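Local coordinates for protein-tyrosine-phosphatase PTP1 (Arabidopsis thaliana, PDB 6KRW) that removes phosphate from phosphotyrosine in proteins, among them the MAP kinase MPK6, and with the phosphatase MKP1 represses salicylic acid and camalexin synthesis, at residues L10-I24 and Y292-T306. Residues are numbered along the deposited sequence; the frame is centred on the assembly and turned at random.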
ATOM      1  N   LEU A  10      -4.617  -8.316 -23.987  1.00 38.56           N
ATOM      2  CA  LEU A  10      -5.841  -7.563 -24.377  1.00 36.90           C
ATOM      3  C   LEU A  10      -7.081  -8.444 -24.191  1.00 36.34           C
ATOM      4  O   LEU A  10      -8.098  -7.939 -23.672  1.00 32.98           O
ATOM      5  CB  LEU A  10      -5.724  -7.104 -25.835  1.00 47.10           C
ATOM      6  CG  LEU A  10      -5.053  -5.753 -26.034  1.00 65.37           C
ATOM      7  CD1 LEU A  10      -4.884  -5.472 -27.516  1.00 71.75           C
ATOM      8  CD2 LEU A  10      -5.851  -4.652 -25.351  1.00 91.98           C
ATOM      9  N   ASN A  11      -7.015  -9.700 -24.629  1.00 35.04           N
ATOM     10  CA  ASN A  11      -8.151 -10.649 -24.455  1.00 37.35           C
ATOM     11  C   ASN A  11      -8.472 -10.784 -22.964  1.00 41.65           C
ATOM     12  O   ASN A  11      -9.658 -10.830 -22.586  1.00 32.24           O
ATOM     13  CB  ASN A  11      -7.824 -12.013 -25.045  1.00 37.83           C
ATOM     14  CG  ASN A  11      -7.796 -12.005 -26.556  1.00 47.48           C
ATOM     15  OD1 ASN A  11      -8.454 -11.189 -27.191  1.00 51.24           O
ATOM     16  ND2 ASN A  11      -7.043 -12.919 -27.141  1.00 54.59           N
ATOM     17  N   HIS A  12      -7.448 -10.852 -22.127  1.00 34.76           N
ATOM     18  CA  HIS A  12      -7.689 -11.046 -20.672  1.00 30.42           C
ATOM     19  C   HIS A  12      -8.306  -9.769 -20.090  1.00 29.49           C
ATOM     20  O   HIS A  12      -9.216  -9.868 -19.270  1.00 26.22           O
ATOM     21  CB  HIS A  12      -6.403 -11.495 -19.983  1.00 35.42           C
ATOM     22  CG  HIS A  12      -6.019 -12.903 -20.326  1.00 37.75           C
ATOM     23  ND1 HIS A  12      -6.962 -13.866 -20.650  1.00 45.84           N
ATOM     24  CD2 HIS A  12      -4.829 -13.533 -20.336  1.00 32.99           C
ATOM     25  CE1 HIS A  12      -6.355 -15.010 -20.880  1.00 43.82           C
ATOM     26  NE2 HIS A  12      -5.048 -14.831 -20.689  1.00 46.85           N
ATOM     27  N   CYS A  13      -7.863  -8.606 -20.563  1.00 29.51           N
ATOM     28  CA  CYS A  13      -8.471  -7.347 -20.066  1.00 28.61           C
ATOM     29  C   CYS A  13      -9.944  -7.248 -20.514  1.00 26.88           C
ATOM     30  O   CYS A  13     -10.773  -6.798 -19.707  1.00 26.10           O
ATOM     31  CB  CYS A  13      -7.677  -6.136 -20.548  1.00 25.73           C
ATOM     32  SG  CYS A  13      -6.059  -5.972 -19.749  0.99 31.98           S
ATOM     33  N   HIS A  14     -10.254  -7.610 -21.761  1.00 28.10           N
ATOM     34  CA  HIS A  14     -11.655  -7.580 -22.245  1.00 28.91           C
ATOM     35  C   HIS A  14     -12.505  -8.544 -21.419  1.00 28.20           C
ATOM     36  O   HIS A  14     -13.607  -8.190 -20.988  1.00 27.37           O
ATOM     37  CB  HIS A  14     -11.723  -7.904 -23.743  1.00 32.07           C
ATOM     38  CG  HIS A  14     -11.391  -6.742 -24.615  1.00 36.99           C
ATOM     39  ND1 HIS A  14     -12.237  -5.661 -24.754  1.00 44.75           N
ATOM     40  CD2 HIS A  14     -10.319  -6.492 -25.388  1.00 37.08           C
ATOM     41  CE1 HIS A  14     -11.696  -4.787 -25.579  1.00 46.24           C
ATOM     42  NE2 HIS A  14     -10.522  -5.280 -25.980  1.00 44.82           N
ATOM     43  N   GLN A  15     -11.985  -9.738 -21.189  1.00 26.39           N
ATOM     44  CA  GLN A  15     -12.717 -10.756 -20.400  1.00 28.97           C
ATOM     45  C   GLN A  15     -12.957 -10.227 -18.993  1.00 25.21           C
ATOM     46  O   GLN A  15     -14.103 -10.300 -18.507  1.00 26.60           O
ATOM     47  CB  GLN A  15     -11.907 -12.046 -20.385  1.00 28.05           C
ATOM     48  CG  GLN A  15     -11.926 -12.773 -21.720  1.00 30.22           C
ATOM     49  CD  GLN A  15     -10.791 -13.765 -21.823  1.00 29.34           C
ATOM     50  OE1 GLN A  15     -10.080 -14.016 -20.851  1.00 31.72           O
ATOM     51  NE2 GLN A  15     -10.587 -14.295 -23.016  1.00 33.77           N
ATOM     52  N   ALA A  16     -11.923  -9.679 -18.364  1.00 23.96           N
ATOM     53  CA  ALA A  16     -12.070  -9.109 -17.009  1.00 22.56           C
ATOM     54  C   ALA A  16     -13.043  -7.930 -17.039  1.00 23.45           C
ATOM     55  O   ALA A  16     -13.843  -7.792 -16.118  1.00 24.07           O
ATOM     56  CB  ALA A  16     -10.739  -8.692 -16.462  1.00 23.26           C
ATOM     57  N   LEU A  17     -12.938  -7.075 -18.056  1.00 24.04           N
ATOM     58  CA  LEU A  17     -13.807  -5.871 -18.085  1.00 23.52           C
ATOM     59  C   LEU A  17     -15.275  -6.301 -18.102  1.00 22.85           C
ATOM     60  O   LEU A  17     -16.095  -5.702 -17.393  1.00 24.44           O
ATOM     61  CB  LEU A  17     -13.467  -5.028 -19.312  1.00 26.60           C
ATOM     62  CG  LEU A  17     -14.298  -3.756 -19.485  1.00 27.26           C
ATOM     63  CD1 LEU A  17     -14.293  -2.877 -18.247  1.00 25.47           C
ATOM     64  CD2 LEU A  17     -13.808  -2.962 -20.687  1.00 31.40           C
ATOM     65  N   GLY A  18     -15.630  -7.280 -18.918  1.00 24.91           N
ATOM     66  CA  GLY A  18     -17.034  -7.715 -18.975  1.00 29.50           C
ATOM     67  C   GLY A  18     -17.503  -8.202 -17.619  1.00 24.95           C
ATOM     68  O   GLY A  18     -18.666  -7.911 -17.230  1.00 25.76           O
ATOM     69  N   VAL A  19     -16.649  -8.937 -16.904  1.00 24.09           N
ATOM     70  CA  VAL A  19     -17.027  -9.442 -15.564  1.00 23.32           C
ATOM     71  C   VAL A  19     -17.161  -8.304 -14.553  1.00 22.91           C
ATOM     72  O   VAL A  19     -18.205  -8.213 -13.896  1.00 24.30           O
ATOM     73  CB  VAL A  19     -16.032 -10.520 -15.109  1.00 23.75           C
ATOM     74  CG1 VAL A  19     -16.258 -10.835 -13.648  1.00 23.47           C
ATOM     75  CG2 VAL A  19     -16.127 -11.749 -16.011  1.00 23.68           C
ATOM     76  N   PHE A  20     -16.152  -7.443 -14.439  1.00 22.27           N
ATOM     77  CA  PHE A  20     -16.196  -6.352 -13.432  1.00 23.46           C
ATOM     78  C   PHE A  20     -17.319  -5.363 -13.764  1.00 24.04           C
ATOM     79  O   PHE A  20     -17.988  -4.890 -12.841  1.00 24.93           O
ATOM     80  CB  PHE A  20     -14.825  -5.680 -13.333  1.00 22.21           C
ATOM     81  CG  PHE A  20     -13.841  -6.463 -12.499  1.00 22.52           C
ATOM     82  CD1 PHE A  20     -13.831  -6.313 -11.128  1.00 24.57           C
ATOM     83  CD2 PHE A  20     -12.888  -7.282 -13.075  1.00 23.55           C
ATOM     84  CE1 PHE A  20     -12.910  -6.989 -10.345  1.00 25.18           C
ATOM     85  CE2 PHE A  20     -11.994  -7.993 -12.281  1.00 24.98           C
ATOM     86  CZ  PHE A  20     -12.029  -7.873 -10.921  1.00 22.12           C
ATOM     87  N   ARG A  21     -17.516  -5.072 -15.042  1.00 25.80           N
ATOM     88  CA  ARG A  21     -18.591  -4.125 -15.436  1.00 28.72           C
ATOM     89  C   ARG A  21     -19.940  -4.753 -15.079  1.00 26.53           C
ATOM     90  O   ARG A  21     -20.837  -4.036 -14.603  1.00 28.32           O
ATOM     91  CB  ARG A  21     -18.475  -3.788 -16.925  1.00 35.37           C
ATOM     92  CG  ARG A  21     -19.423  -2.704 -17.398  1.00 45.65           C
ATOM     93  CD  ARG A  21     -19.231  -2.511 -18.891  1.00 57.95           C
ATOM     94  NE  ARG A  21     -18.099  -1.647 -19.192  1.00 54.28           N
ATOM     95  CZ  ARG A  21     -17.438  -1.625 -20.347  1.00 50.58           C
ATOM     96  NH1 ARG A  21     -17.756  -2.447 -21.333  1.00 52.84           N
ATOM     97  NH2 ARG A  21     -16.432  -0.782 -20.503  1.00 59.16           N
ATOM     98  N   GLY A  22     -20.082  -6.061 -15.299  1.00 29.42           N
ATOM     99  CA  GLY A  22     -21.336  -6.734 -14.926  1.00 29.70           C
ATOM    100  C   GLY A  22     -21.579  -6.634 -13.430  1.00 26.55           C
ATOM    101  O   GLY A  22     -22.744  -6.499 -13.029  1.00 31.99           O
ATOM    102  N   LYS A  23     -20.529  -6.705 -12.617  1.00 26.10           N
ATOM    103  CA  LYS A  23     -20.667  -6.545 -11.149  1.00 27.60           C
ATOM    104  C   LYS A  23     -21.173  -5.138 -10.808  1.00 28.03           C
ATOM    105  O   LYS A  23     -22.080  -5.017  -9.989  1.00 28.68           O
ATOM    106  CB  LYS A  23     -19.335  -6.853 -10.464  1.00 31.56           C
ATOM    107  CG  LYS A  23     -18.884  -8.301 -10.606  1.00 34.28           C
ATOM    108  CD  LYS A  23     -19.584  -9.208  -9.650  1.00 43.57           C
ATOM    109  CE  LYS A  23     -19.092 -10.636  -9.720  1.00 54.48           C
ATOM    110  NZ  LYS A  23     -17.800 -10.774  -9.013  1.00 56.34           N
ATOM    111  N   ILE A  24     -20.613  -4.104 -11.421  1.00 26.20           N
ATOM    112  CA  ILE A  24     -21.017  -2.698 -11.093  1.00 28.38           C
ATOM    113  C   ILE A  24     -22.457  -2.461 -11.561  1.00 28.65           C
ATOM    114  O   ILE A  24     -23.165  -1.632 -10.935  1.00 32.96           O
ATOM    115  CB  ILE A  24     -20.006  -1.692 -11.679  1.00 31.56           C
ATOM    116  CG1 ILE A  24     -18.746  -1.719 -10.808  1.00 35.60           C
ATOM    117  CG2 ILE A  24     -20.584  -0.297 -11.796  1.00 52.19           C
ATOM    118  CD1 ILE A  24     -17.606  -0.945 -11.346  1.00 51.13           C
ATOM    119  N   TYR A 292     -13.893  -1.747  -7.190  1.00 20.66           N
ATOM    120  CA  TYR A 292     -14.542  -2.211  -8.437  1.00 20.84           C
ATOM    121  C   TYR A 292     -14.532  -1.081  -9.474  1.00 22.29           C
ATOM    122  O   TYR A 292     -14.187  -1.317 -10.621  1.00 22.31           O
ATOM    123  CB  TYR A 292     -15.973  -2.649  -8.170  1.00 22.60           C
ATOM    124  CG  TYR A 292     -16.122  -4.116  -7.857  1.00 20.74           C
ATOM    125  CD1 TYR A 292     -16.182  -5.032  -8.884  1.00 25.03           C
ATOM    126  CD2 TYR A 292     -16.223  -4.574  -6.558  1.00 22.53           C
ATOM    127  CE1 TYR A 292     -16.323  -6.379  -8.641  1.00 25.88           C
ATOM    128  CE2 TYR A 292     -16.375  -5.927  -6.297  1.00 22.62           C
ATOM    129  CZ  TYR A 292     -16.419  -6.821  -7.341  1.00 23.26           C
ATOM    130  OH  TYR A 292     -16.557  -8.183  -7.145  1.00 25.34           O
ATOM    131  N   ASN A 293     -14.887   0.134  -9.049  1.00 22.96           N
ATOM    132  CA  ASN A 293     -14.993   1.271  -9.998  1.00 22.32           C
ATOM    133  C   ASN A 293     -13.613   1.563 -10.579  1.00 20.78           C
ATOM    134  O   ASN A 293     -13.521   1.778 -11.796  1.00 24.77           O
ATOM    135  CB  ASN A 293     -15.600   2.474  -9.287  1.00 24.99           C
ATOM    136  CG  ASN A 293     -17.084   2.318  -9.066  1.00 28.29           C
ATOM    137  OD1 ASN A 293     -17.781   1.800  -9.919  1.00 39.33           O
ATOM    138  ND2 ASN A 293     -17.590   2.823  -7.959  1.00 35.30           N
ATOM    139  N   ALA A 294     -12.578   1.568  -9.740  1.00 21.32           N
ATOM    140  CA  ALA A 294     -11.226   1.892 -10.232  1.00 21.65           C
ATOM    141  C   ALA A 294     -10.780   0.791 -11.192  1.00 20.65           C
ATOM    142  O   ALA A 294     -10.095   1.063 -12.175  1.00 23.69           O
ATOM    143  CB  ALA A 294     -10.247   2.083  -9.099  1.00 22.08           C
ATOM    144  N   ILE A 295     -11.039  -0.475 -10.843  1.00 21.35           N
ATOM    145  CA  ILE A 295     -10.588  -1.582 -11.725  1.00 20.63           C
ATOM    146  C   ILE A 295     -11.321  -1.502 -13.071  1.00 21.04           C
ATOM    147  O   ILE A 295     -10.674  -1.644 -14.116  1.00 22.88           O
ATOM    148  CB  ILE A 295     -10.820  -2.930 -11.020  1.00 19.91           C
ATOM    149  CG1 ILE A 295      -9.849  -3.109  -9.853  1.00 21.03           C
ATOM    150  CG2 ILE A 295     -10.716  -4.084 -12.004  1.00 21.32           C
ATOM    151  CD1 ILE A 295     -10.259  -4.157  -8.827  1.00 19.78           C
ATOM    152  N   VAL A 296     -12.627  -1.249 -13.058  1.00 21.87           N
ATOM    153  CA  VAL A 296     -13.378  -1.071 -14.332  1.00 23.57           C
ATOM    154  C   VAL A 296     -12.787   0.097 -15.119  1.00 23.97           C
ATOM    155  O   VAL A 296     -12.554  -0.077 -16.335  1.00 25.26           O
ATOM    156  CB  VAL A 296     -14.882  -0.902 -14.076  1.00 23.90           C
ATOM    157  CG1 VAL A 296     -15.604  -0.351 -15.296  1.00 28.16           C
ATOM    158  CG2 VAL A 296     -15.495  -2.218 -13.641  1.00 26.37           C
ATOM    159  N   ASP A 297     -12.583   1.243 -14.472  1.00 23.13           N
ATOM    160  CA  ASP A 297     -12.099   2.468 -15.176  1.00 23.73           C
ATOM    161  C   ASP A 297     -10.726   2.171 -15.784  1.00 24.07           C
ATOM    162  O   ASP A 297     -10.477   2.573 -16.933  1.00 28.38           O
ATOM    163  CB  ASP A 297     -12.035   3.659 -14.227  1.00 25.98           C
ATOM    164  CG  ASP A 297     -13.410   4.162 -13.830  1.00 26.57           C
ATOM    165  OD1 ASP A 297     -14.404   3.701 -14.437  1.00 32.54           O
ATOM    166  OD2 ASP A 297     -13.486   4.978 -12.875  1.00 29.31           O
ATOM    167  N   GLU A 298      -9.890   1.413 -15.052  1.00 24.30           N
ATOM    168  CA  GLU A 298      -8.534   1.161 -15.577  1.00 25.32           C
ATOM    169  C   GLU A 298      -8.605   0.164 -16.733  1.00 24.99           C
ATOM    170  O   GLU A 298      -7.865   0.323 -17.719  1.00 28.46           O
ATOM    171  CB  GLU A 298      -7.569   0.742 -14.482  1.00 27.03           C
ATOM    172  CG  GLU A 298      -6.142   0.689 -14.977  1.00 28.18           C
ATOM    173  CD  GLU A 298      -5.584   2.008 -15.466  1.00 30.93           C
ATOM    174  OE1 GLU A 298      -6.185   3.033 -15.149  1.00 33.12           O
ATOM    175  OE2 GLU A 298      -4.545   1.983 -16.121  1.00 30.85           O
ATOM    176  N   LEU A 299      -9.423  -0.878 -16.605  1.00 25.42           N
ATOM    177  CA  LEU A 299      -9.597  -1.858 -17.707  1.00 24.80           C
ATOM    178  C   LEU A 299     -10.166  -1.168 -18.960  1.00 25.99           C
ATOM    179  O   LEU A 299      -9.789  -1.597 -20.066  1.00 31.12           O
ATOM    180  CB  LEU A 299     -10.502  -3.005 -17.259  1.00 25.76           C
ATOM    181  CG  LEU A 299      -9.876  -3.977 -16.257  1.00 23.20           C
ATOM    182  CD1 LEU A 299     -10.906  -4.950 -15.714  1.00 25.02           C
ATOM    183  CD2 LEU A 299      -8.702  -4.727 -16.891  1.00 25.71           C
ATOM    184  N   GLU A 300     -10.995  -0.131 -18.811  1.00 27.65           N
ATOM    185  CA  GLU A 300     -11.498   0.639 -19.979  1.00 27.84           C
ATOM    186  C   GLU A 300     -10.336   1.391 -20.637  1.00 31.05           C
ATOM    187  O   GLU A 300     -10.267   1.362 -21.883  1.00 39.88           O
ATOM    188  CB  GLU A 300     -12.616   1.583 -19.553  1.00 29.00           C
ATOM    189  CG  GLU A 300     -13.909   0.879 -19.280  1.00 32.84           C
ATOM    190  CD  GLU A 300     -15.033   1.747 -18.738  1.00 45.37           C
ATOM    191  OE1 GLU A 300     -14.784   2.942 -18.376  1.00 51.43           O
ATOM    192  OE2 GLU A 300     -16.180   1.231 -18.712  1.00 56.05           O
ATOM    193  N   ASP A 301      -9.438   1.980 -19.844  1.00 29.74           N
ATOM    194  CA  ASP A 301      -8.233   2.657 -20.392  1.00 35.66           C
ATOM    195  C   ASP A 301      -7.353   1.640 -21.116  1.00 34.87           C
ATOM    196  O   ASP A 301      -6.907   1.941 -22.234  1.00 38.33           O
ATOM    197  CB  ASP A 301      -7.419   3.321 -19.293  1.00 40.69           C
ATOM    198  CG  ASP A 301      -7.926   4.687 -18.905  1.00 40.73           C
ATOM    199  OD1 ASP A 301      -8.930   5.125 -19.484  1.00 43.38           O
ATOM    200  OD2 ASP A 301      -7.308   5.292 -18.026  1.00 44.46           O
ATOM    201  N   LEU A 302      -7.143   0.466 -20.509  1.00 36.96           N
ATOM    202  CA  LEU A 302      -6.178  -0.523 -21.058  1.00 33.98           C
ATOM    203  C   LEU A 302      -6.709  -1.074 -22.386  1.00 38.41           C
ATOM    204  O   LEU A 302      -5.886  -1.451 -23.237  1.00 42.19           O
ATOM    205  CB  LEU A 302      -5.930  -1.638 -20.037  1.00 35.99           C
ATOM    206  CG  LEU A 302      -5.098  -1.230 -18.821  1.00 32.10           C
ATOM    207  CD1 LEU A 302      -5.248  -2.243 -17.694  1.00 32.11           C
ATOM    208  CD2 LEU A 302      -3.631  -1.040 -19.200  1.00 36.03           C
ATOM    209  N   THR A 303      -8.030  -1.079 -22.577  1.00 35.91           N
ATOM    210  CA  THR A 303      -8.629  -1.714 -23.783  1.00 37.28           C
ATOM    211  C   THR A 303      -9.120  -0.658 -24.771  1.00 40.77           C
ATOM    212  O   THR A 303      -9.705  -1.055 -25.798  1.00 42.04           O
ATOM    213  CB  THR A 303      -9.780  -2.644 -23.399  1.00 34.93           C
ATOM    214  OG1 THR A 303     -10.766  -1.894 -22.683  1.00 34.93           O
ATOM    215  CG2 THR A 303      -9.292  -3.812 -22.572  1.00 37.94           C
ATOM    216  N   ALA A 304      -8.920   0.628 -24.468  1.00 44.15           N
ATOM    217  CA  ALA A 304      -9.490   1.710 -25.314  1.00 53.13           C
ATOM    218  C   ALA A 304      -9.038   1.536 -26.767  1.00 53.55           C
ATOM    219  O   ALA A 304      -7.822   1.349 -27.012  1.00 51.23           O
ATOM    220  CB  ALA A 304      -9.113   3.062 -24.766  1.00 54.83           C
ATOM    221  N   GLY A 305     -10.002   1.584 -27.690  1.00 61.46           N
ATOM    222  CA  GLY A 305      -9.714   1.504 -29.136  1.00 66.34           C
ATOM    223  C   GLY A 305      -9.385   0.093 -29.593  1.00 67.73           C
ATOM    224  O   GLY A 305      -8.752  -0.047 -30.652  1.00 70.03           O
ATOM    225  N   THR A 306      -9.815  -0.924 -28.844  1.00 71.29           N
ATOM    226  CA  THR A 306      -9.542  -2.338 -29.226  1.00 67.90           C
ATOM    227  C   THR A 306     -10.847  -3.140 -29.206  1.00 65.59           C
ATOM    228  O   THR A 306     -11.724  -2.893 -28.379  1.00 49.60           O
ATOM    229  CB  THR A 306      -8.479  -2.959 -28.311  1.00 63.36           C
ATOM    230  OG1 THR A 306      -8.992  -3.036 -26.980  1.00 55.84           O
ATOM    231  CG2 THR A 306      -7.189  -2.168 -28.317  1.00 57.49           C
TER
HETATM  232  O   HOH W   1     -18.391   0.895 -17.406  1.00 61.75           O
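Phe20 lays one ring face over CG2 of Ile295, a CH-pi contact with the methyl 3.8 Å from the ring centroid, and its CD1 meets Tyr292 CD1 at 3.5 Å, the two rings set obliquely. This is knobs-into-holes packing between the N-terminal helix and the last helix of the phosphatase fold, roughly antiparallel, their axes crossing at -143°. Leu17, its CG anti to the backbone N (chi1 179°), drops between Val296, Leu299, Glu300 and Thr303; in return Leu299 enters the hole formed by Cys13, Ala16, Leu17 and Phe20. Helix 242-259 backs this core, touching Cys13, Ala16 and Ile295. Near the C-terminus, Thr303 CG2 sits over the His14 face, 3.9 Å from its centroid, while His14 NE2 donates to Thr306 OG1 at 2.9 Å, tilted 19° from the ring plane. A leucine in place of His14 would probably leave Thr306 OG1 without this donor and the poorly ordered last two residues less firmly held to helix 10-24. At the other end, Glu33 holds both Lys23 NZ and Tyr292 OH. Along one flank, Arg21 NH2 reaches the anti side of Glu300 OE2 at 2.7 Å in a salt bridge, and a water links Arg21 NE to that same oxygen.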